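Local coordinates for protein lactose Operon Repressor (Escherichia coli, PDB 1JYE) that represses transcription of the lactose operon by binding operator DNA, and probably releases it when an inducer sugar binds between the subdomains of its core, at residues L62-H74 against A87-V99. The protein carries 1 engineered substitution. Numbering follows the deposited sequence.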
ATOM      1  N   LEU A  62      11.079  26.561   0.101  1.00 32.68           N
ATOM      2  CA  LEU A  62       9.655  26.282   0.444  1.00 31.86           C
ATOM      3  C   LEU A  62       9.540  24.930   1.138  1.00 31.25           C
ATOM      4  O   LEU A  62      10.065  23.928   0.652  1.00 29.73           O
ATOM      5  CB  LEU A  62       8.797  26.294  -0.822  1.00 33.97           C
ATOM      6  CG  LEU A  62       7.298  26.048  -0.637  1.00 35.02           C
ATOM      7  CD1 LEU A  62       6.728  27.031   0.379  1.00 35.56           C
ATOM      8  CD2 LEU A  62       6.596  26.191  -1.979  1.00 36.02           C
ATOM      9  N   LEU A  63       8.840  24.908   2.269  1.00 30.31           N
ATOM     10  CA  LEU A  63       8.678  23.682   3.043  1.00 28.59           C
ATOM     11  C   LEU A  63       7.290  23.542   3.664  1.00 27.73           C
ATOM     12  O   LEU A  63       6.796  24.462   4.318  1.00 29.08           O
ATOM     13  CB  LEU A  63       9.728  23.643   4.156  1.00 28.54           C
ATOM     14  CG  LEU A  63       9.754  22.431   5.087  1.00 27.93           C
ATOM     15  CD1 LEU A  63      10.316  21.232   4.347  1.00 28.46           C
ATOM     16  CD2 LEU A  63      10.611  22.744   6.304  1.00 29.00           C
ATOM     17  N   ILE A  64       6.666  22.386   3.463  1.00 24.75           N
ATOM     18  CA  ILE A  64       5.351  22.126   4.034  1.00 22.99           C
ATOM     19  C   ILE A  64       5.408  20.877   4.906  1.00 21.61           C
ATOM     20  O   ILE A  64       6.310  20.049   4.768  1.00 21.12           O
ATOM     21  CB  ILE A  64       4.278  21.949   2.941  1.00 24.95           C
ATOM     22  CG1 ILE A  64       4.654  20.799   2.005  1.00 25.77           C
ATOM     23  CG2 ILE A  64       4.124  23.251   2.162  1.00 26.37           C
ATOM     24  CD1 ILE A  64       3.646  20.566   0.891  1.00 28.19           C
ATOM     25  N   GLY A  65       4.450  20.753   5.816  1.00 18.01           N
ATOM     26  CA  GLY A  65       4.428  19.607   6.699  1.00 16.95           C
ATOM     27  C   GLY A  65       3.169  18.782   6.552  1.00 17.21           C
ATOM     28  O   GLY A  65       2.090  19.313   6.289  1.00 17.01           O
ATOM     29  N   VAL A  66       3.312  17.473   6.714  1.00 15.38           N
ATOM     30  CA  VAL A  66       2.179  16.567   6.614  1.00 15.56           C
ATOM     31  C   VAL A  66       2.089  15.694   7.861  1.00 16.12           C
ATOM     32  O   VAL A  66       3.050  15.010   8.215  1.00 15.27           O
ATOM     33  CB  VAL A  66       2.302  15.625   5.387  1.00 15.95           C
ATOM     34  CG1 VAL A  66       1.128  14.652   5.362  1.00 17.10           C
ATOM     35  CG2 VAL A  66       2.343  16.437   4.097  1.00 15.53           C
ATOM     36  N   ALA A  67       0.944  15.742   8.536  1.00 15.57           N
ATOM     37  CA  ALA A  67       0.707  14.903   9.708  1.00 16.19           C
ATOM     38  C   ALA A  67      -0.179  13.817   9.112  1.00 16.28           C
ATOM     39  O   ALA A  67      -1.271  14.104   8.622  1.00 16.50           O
ATOM     40  CB  ALA A  67      -0.042  15.682  10.788  1.00 15.56           C
ATOM     41  N   THR A  68       0.273  12.569   9.141  1.00 15.96           N
ATOM     42  CA  THR A  68      -0.508  11.516   8.501  1.00 15.23           C
ATOM     43  C   THR A  68      -0.740  10.227   9.267  1.00 16.33           C
ATOM     44  O   THR A  68       0.044   9.849  10.138  1.00 16.65           O
ATOM     45  CB  THR A  68       0.143  11.131   7.151  1.00 15.65           C
ATOM     46  OG1 THR A  68      -0.622  10.098   6.518  1.00 15.54           O
ATOM     47  CG2 THR A  68       1.566  10.629   7.379  1.00 16.48           C
ATOM     48  N   SER A  69      -1.836   9.556   8.920  1.00 16.44           N
ATOM     49  CA  SER A  69      -2.164   8.266   9.502  1.00 17.34           C
ATOM     50  C   SER A  69      -1.064   7.353   8.970  1.00 17.36           C
ATOM     51  O   SER A  69      -0.365   7.714   8.023  1.00 18.20           O
ATOM     52  CB  SER A  69      -3.521   7.773   8.995  1.00 18.73           C
ATOM     53  OG  SER A  69      -4.573   8.622   9.421  1.00 19.94           O
ATOM     54  N   SER A  70      -0.922   6.174   9.561  1.00 17.91           N
ATOM     55  CA  SER A  70       0.114   5.240   9.138  1.00 18.11           C
ATOM     56  C   SER A  70       0.167   4.995   7.632  1.00 18.27           C
ATOM     57  O   SER A  70      -0.852   4.730   6.993  1.00 17.28           O
ATOM     58  CB  SER A  70      -0.059   3.900   9.854  1.00 19.39           C
ATOM     59  OG  SER A  70       0.892   2.965   9.372  1.00 20.00           O
ATOM     60  N   LEU A  71       1.370   5.074   7.072  1.00 17.64           N
ATOM     61  CA  LEU A  71       1.558   4.844   5.647  1.00 19.22           C
ATOM     62  C   LEU A  71       1.529   3.351   5.336  1.00 18.93           C
ATOM     63  O   LEU A  71       1.644   2.945   4.181  1.00 19.78           O
ATOM     64  CB  LEU A  71       2.874   5.465   5.172  1.00 20.67           C
ATOM     65  CG  LEU A  71       2.948   6.987   5.330  1.00 21.28           C
ATOM     66  CD1 LEU A  71       4.238   7.500   4.713  1.00 24.01           C
ATOM     67  CD2 LEU A  71       1.741   7.637   4.656  1.00 23.99           C
ATOM     68  N   ALA A  72       1.371   2.538   6.377  1.00 20.23           N
ATOM     69  CA  ALA A  72       1.287   1.094   6.199  1.00 21.19           C
ATOM     70  C   ALA A  72      -0.095   0.810   5.622  1.00 21.91           C
ATOM     71  O   ALA A  72      -0.338  -0.252   5.047  1.00 22.12           O
ATOM     72  CB  ALA A  72       1.457   0.384   7.534  1.00 22.08           C
ATOM     73  N   LEU A  73      -0.994   1.778   5.790  1.00 20.99           N
ATOM     74  CA  LEU A  73      -2.361   1.686   5.285  1.00 21.41           C
ATOM     75  C   LEU A  73      -2.360   2.150   3.829  1.00 21.70           C
ATOM     76  O   LEU A  73      -1.669   3.107   3.476  1.00 21.82           O
ATOM     77  CB  LEU A  73      -3.292   2.574   6.123  1.00 22.31           C
ATOM     78  CG  LEU A  73      -3.455   2.189   7.597  1.00 24.75           C
ATOM     79  CD1 LEU A  73      -4.119   3.327   8.362  1.00 26.70           C
ATOM     80  CD2 LEU A  73      -4.281   0.916   7.699  1.00 27.63           C
ATOM     81  N   HIS A  74      -3.141   1.479   2.988  1.00 21.18           N
ATOM     82  CA  HIS A  74      -3.191   1.809   1.569  1.00 21.94           C
ATOM     83  C   HIS A  74      -3.634   3.227   1.222  1.00 20.43           C
ATOM     84  O   HIS A  74      -2.914   3.948   0.534  1.00 19.62           O
ATOM     85  CB  HIS A  74      -4.075   0.798   0.830  1.00 25.18           C
ATOM     86  CG  HIS A  74      -4.234   1.091  -0.631  1.00 26.89           C
ATOM     87  ND1 HIS A  74      -5.212   1.930  -1.120  1.00 29.82           N
ATOM     88  CD2 HIS A  74      -3.525   0.674  -1.706  1.00 29.33           C
ATOM     89  CE1 HIS A  74      -5.099   2.017  -2.434  1.00 29.26           C
ATOM     90  NE2 HIS A  74      -4.083   1.265  -2.814  1.00 29.57           N
ATOM     91  N   ALA A  87       4.279  18.228  -4.659  1.00 18.09           N
ATOM     92  CA  ALA A  87       5.167  19.139  -3.946  1.00 18.76           C
ATOM     93  C   ALA A  87       6.467  19.275  -4.733  1.00 20.74           C
ATOM     94  O   ALA A  87       6.970  20.381  -4.939  1.00 20.99           O
ATOM     95  CB  ALA A  87       5.452  18.607  -2.550  1.00 18.90           C
ATOM     96  N   ASP A  88       7.001  18.139  -5.171  1.00 22.03           N
ATOM     97  CA  ASP A  88       8.236  18.111  -5.950  1.00 25.37           C
ATOM     98  C   ASP A  88       8.046  18.965  -7.200  1.00 26.27           C
ATOM     99  O   ASP A  88       8.913  19.762  -7.561  1.00 26.33           O
ATOM    100  CB  ASP A  88       8.565  16.674  -6.359  1.00 27.49           C
ATOM    101  CG  ASP A  88       9.910  16.551  -7.054  1.00 31.82           C
ATOM    102  OD1 ASP A  88      10.097  15.578  -7.813  1.00 36.02           O
ATOM    103  OD2 ASP A  88      10.784  17.416  -6.836  1.00 34.30           O
ATOM    104  N   GLN A  89       6.900  18.791  -7.850  1.00 26.20           N
ATOM    105  CA  GLN A  89       6.568  19.531  -9.064  1.00 27.58           C
ATOM    106  C   GLN A  89       6.558  21.037  -8.838  1.00 27.65           C
ATOM    107  O   GLN A  89       6.973  21.805  -9.706  1.00 27.87           O
ATOM    108  CB  GLN A  89       5.192  19.108  -9.584  1.00 29.06           C
ATOM    109  CG  GLN A  89       5.106  17.693 -10.124  1.00 33.11           C
ATOM    110  CD  GLN A  89       3.670  17.270 -10.390  1.00 35.27           C
ATOM    111  OE1 GLN A  89       2.911  17.987 -11.042  1.00 35.69           O
ATOM    112  NE2 GLN A  89       3.294  16.099  -9.885  1.00 37.83           N
ATOM    113  N   LEU A  90       6.084  21.456  -7.670  1.00 25.93           N
ATOM    114  CA  LEU A  90       6.000  22.876  -7.355  1.00 27.21           C
ATOM    115  C   LEU A  90       7.203  23.419  -6.587  1.00 27.11           C
ATOM    116  O   LEU A  90       7.189  24.565  -6.134  1.00 28.45           O
ATOM    117  CB  LEU A  90       4.710  23.151  -6.576  1.00 27.37           C
ATOM    118  CG  LEU A  90       3.425  22.744  -7.311  1.00 29.06           C
ATOM    119  CD1 LEU A  90       2.221  22.959  -6.408  1.00 28.37           C
ATOM    120  CD2 LEU A  90       3.284  23.551  -8.596  1.00 29.17           C
ATOM    121  N   GLY A  91       8.238  22.597  -6.443  1.00 26.98           N
ATOM    122  CA  GLY A  91       9.441  23.027  -5.748  1.00 26.50           C
ATOM    123  C   GLY A  91       9.326  23.163  -4.242  1.00 26.09           C
ATOM    124  O   GLY A  91       9.991  24.005  -3.637  1.00 27.58           O
ATOM    125  N   ALA A  92       8.493  22.335  -3.623  1.00 23.81           N
ATOM    126  CA  ALA A  92       8.321  22.387  -2.179  1.00 22.52           C
ATOM    127  C   ALA A  92       8.801  21.100  -1.523  1.00 20.82           C
ATOM    128  O   ALA A  92       8.488  20.005  -1.993  1.00 22.21           O
ATOM    129  CB  ALA A  92       6.855  22.622  -1.836  1.00 22.24           C
ATOM    130  N   SER A  93       9.571  21.236  -0.449  1.00 20.42           N
ATOM    131  CA  SER A  93      10.059  20.082   0.292  1.00 20.28           C
ATOM    132  C   SER A  93       8.978  19.740   1.304  1.00 19.66           C
ATOM    133  O   SER A  93       8.181  20.601   1.679  1.00 19.88           O
ATOM    134  CB  SER A  93      11.372  20.407   1.004  1.00 22.44           C
ATOM    135  OG  SER A  93      12.426  20.499   0.064  1.00 24.32           O
ATOM    136  N   VAL A  94       8.956  18.491   1.750  1.00 18.52           N
ATOM    137  CA  VAL A  94       7.928  18.054   2.683  1.00 17.07           C
ATOM    138  C   VAL A  94       8.434  17.300   3.906  1.00 17.89           C
ATOM    139  O   VAL A  94       9.160  16.310   3.785  1.00 18.21           O
ATOM    140  CB  VAL A  94       6.909  17.138   1.963  1.00 15.64           C
ATOM    141  CG1 VAL A  94       5.743  16.814   2.886  1.00 16.78           C
ATOM    142  CG2 VAL A  94       6.425  17.802   0.686  1.00 17.53           C
ATOM    143  N   VAL A  95       8.045  17.779   5.085  1.00 16.87           N
ATOM    144  CA  VAL A  95       8.401  17.121   6.333  1.00 16.93           C
ATOM    145  C   VAL A  95       7.173  16.272   6.648  1.00 17.60           C
ATOM    146  O   VAL A  95       6.052  16.778   6.658  1.00 17.14           O
ATOM    147  CB  VAL A  95       8.626  18.135   7.478  1.00 18.62           C
ATOM    148  CG1 VAL A  95       8.997  17.397   8.762  1.00 19.00           C
ATOM    149  CG2 VAL A  95       9.722  19.122   7.093  1.00 20.29           C
ATOM    150  N   VAL A  96       7.380  14.981   6.888  1.00 16.68           N
ATOM    151  CA  VAL A  96       6.266  14.085   7.170  1.00 17.43           C
ATOM    152  C   VAL A  96       6.338  13.502   8.573  1.00 19.33           C
ATOM    153  O   VAL A  96       7.364  12.953   8.977  1.00 19.59           O
ATOM    154  CB  VAL A  96       6.229  12.914   6.157  1.00 17.31           C
ATOM    155  CG1 VAL A  96       4.994  12.044   6.404  1.00 16.45           C
ATOM    156  CG2 VAL A  96       6.230  13.458   4.739  1.00 17.64           C
ATOM    157  N   SER A  97       5.240  13.630   9.312  1.00 18.57           N
ATOM    158  CA  SER A  97       5.155  13.103  10.667  1.00 19.83           C
ATOM    159  C   SER A  97       4.005  12.102  10.707  1.00 21.21           C
ATOM    160  O   SER A  97       2.872  12.435  10.345  1.00 19.82           O
ATOM    161  CB  SER A  97       4.898  14.236  11.668  1.00 19.49           C
ATOM    162  OG  SER A  97       4.766  13.730  12.987  1.00 22.44           O
ATOM    163  N   MET A  98       4.295  10.876  11.128  1.00 20.50           N
ATOM    164  CA  MET A  98       3.270   9.843  11.199  1.00 23.54           C
ATOM    165  C   MET A  98       2.715   9.824  12.618  1.00 27.23           C
ATOM    166  O   MET A  98       3.451   9.617  13.581  1.00 27.25           O
ATOM    167  CB  MET A  98       3.871   8.484  10.824  1.00 23.91           C
ATOM    168  CG  MET A  98       2.911   7.559  10.082  1.00 23.39           C
ATOM    169  SD  MET A  98       3.754   6.142   9.313  1.00 22.03           S
ATOM    170  CE  MET A  98       3.964   5.093  10.735  1.00 21.97           C
ATOM    171  N   VAL A  99       1.411  10.046  12.740  1.00 29.46           N
ATOM    172  CA  VAL A  99       0.761  10.098  14.043  1.00 34.49           C
ATOM    173  C   VAL A  99       0.772   8.790  14.822  1.00 38.61           C
ATOM    174  O   VAL A  99       0.449   7.729  14.290  1.00 39.19           O
ATOM    175  CB  VAL A  99      -0.694  10.590  13.903  1.00 33.56           C
ATOM    176  CG1 VAL A  99      -1.349  10.694  15.277  1.00 33.98           C
ATOM    177  CG2 VAL A  99      -0.708  11.941  13.210  1.00 33.87           C
TER
HETATM  178  O   HOH W   1      11.899  23.812  -1.355  1.00 42.34           O
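V66 N gives to V95 O at 2.8 Å, the middle one of seven backbone hydrogen bonds that join the parallel strands 63-68 and 93-98 and reach one residue past them, to L62 and V99. V66 O takes S97 N in an almost straight bond (178° at the hydrogen). The series runs from S93 N on L62 O to V99 N on T68 O, and at both of these ends the donor tilts out of the carbonyl plane. L62 O has a second donor, a water that bridges it to G91 O. Past the end of strand 63-68, L71 N gives a weak but nearly linear bond to M98 SD, 3.4 Å away. CG and SD of M98 lie against S70 CA, and the bend at its last torsion (chi3 79°) brings CE beside S70 OG. With an alanine in place of M98, L71 N would probably lose this acceptor and a gap would open beside the S70-L73 turn, which S70 OG braces by accepting from A72 N in an ST turn.

On one face, I64, V66, V94, V96 and the methyl of T68 lie with M98. V94 splits its methyls there: CG2 lies 3.7 Å from I64 CG1, while CG1 meets V66 CG2 at 3.6 Å. T68 CG2 packs against V96 CG1, while OG1 bonds S69 O in the carbonyl plane and also N125. Across the sheet, L63 CD1 packs on V95 CG2 at 3.5 Å. Helix 104-115 covers V95 and S97, whereas helix 74-89 lies over T68 and V94, and V96 touches the engineered L84 of the second subunit. Helix 74-89 closes in a Schellman motif at G91 and connects the two adjacent parallel strands, a beta-alpha-beta crossover unit in the N-terminal subdomain of the periplasmic-binding-protein-like core of LacI-family repressors.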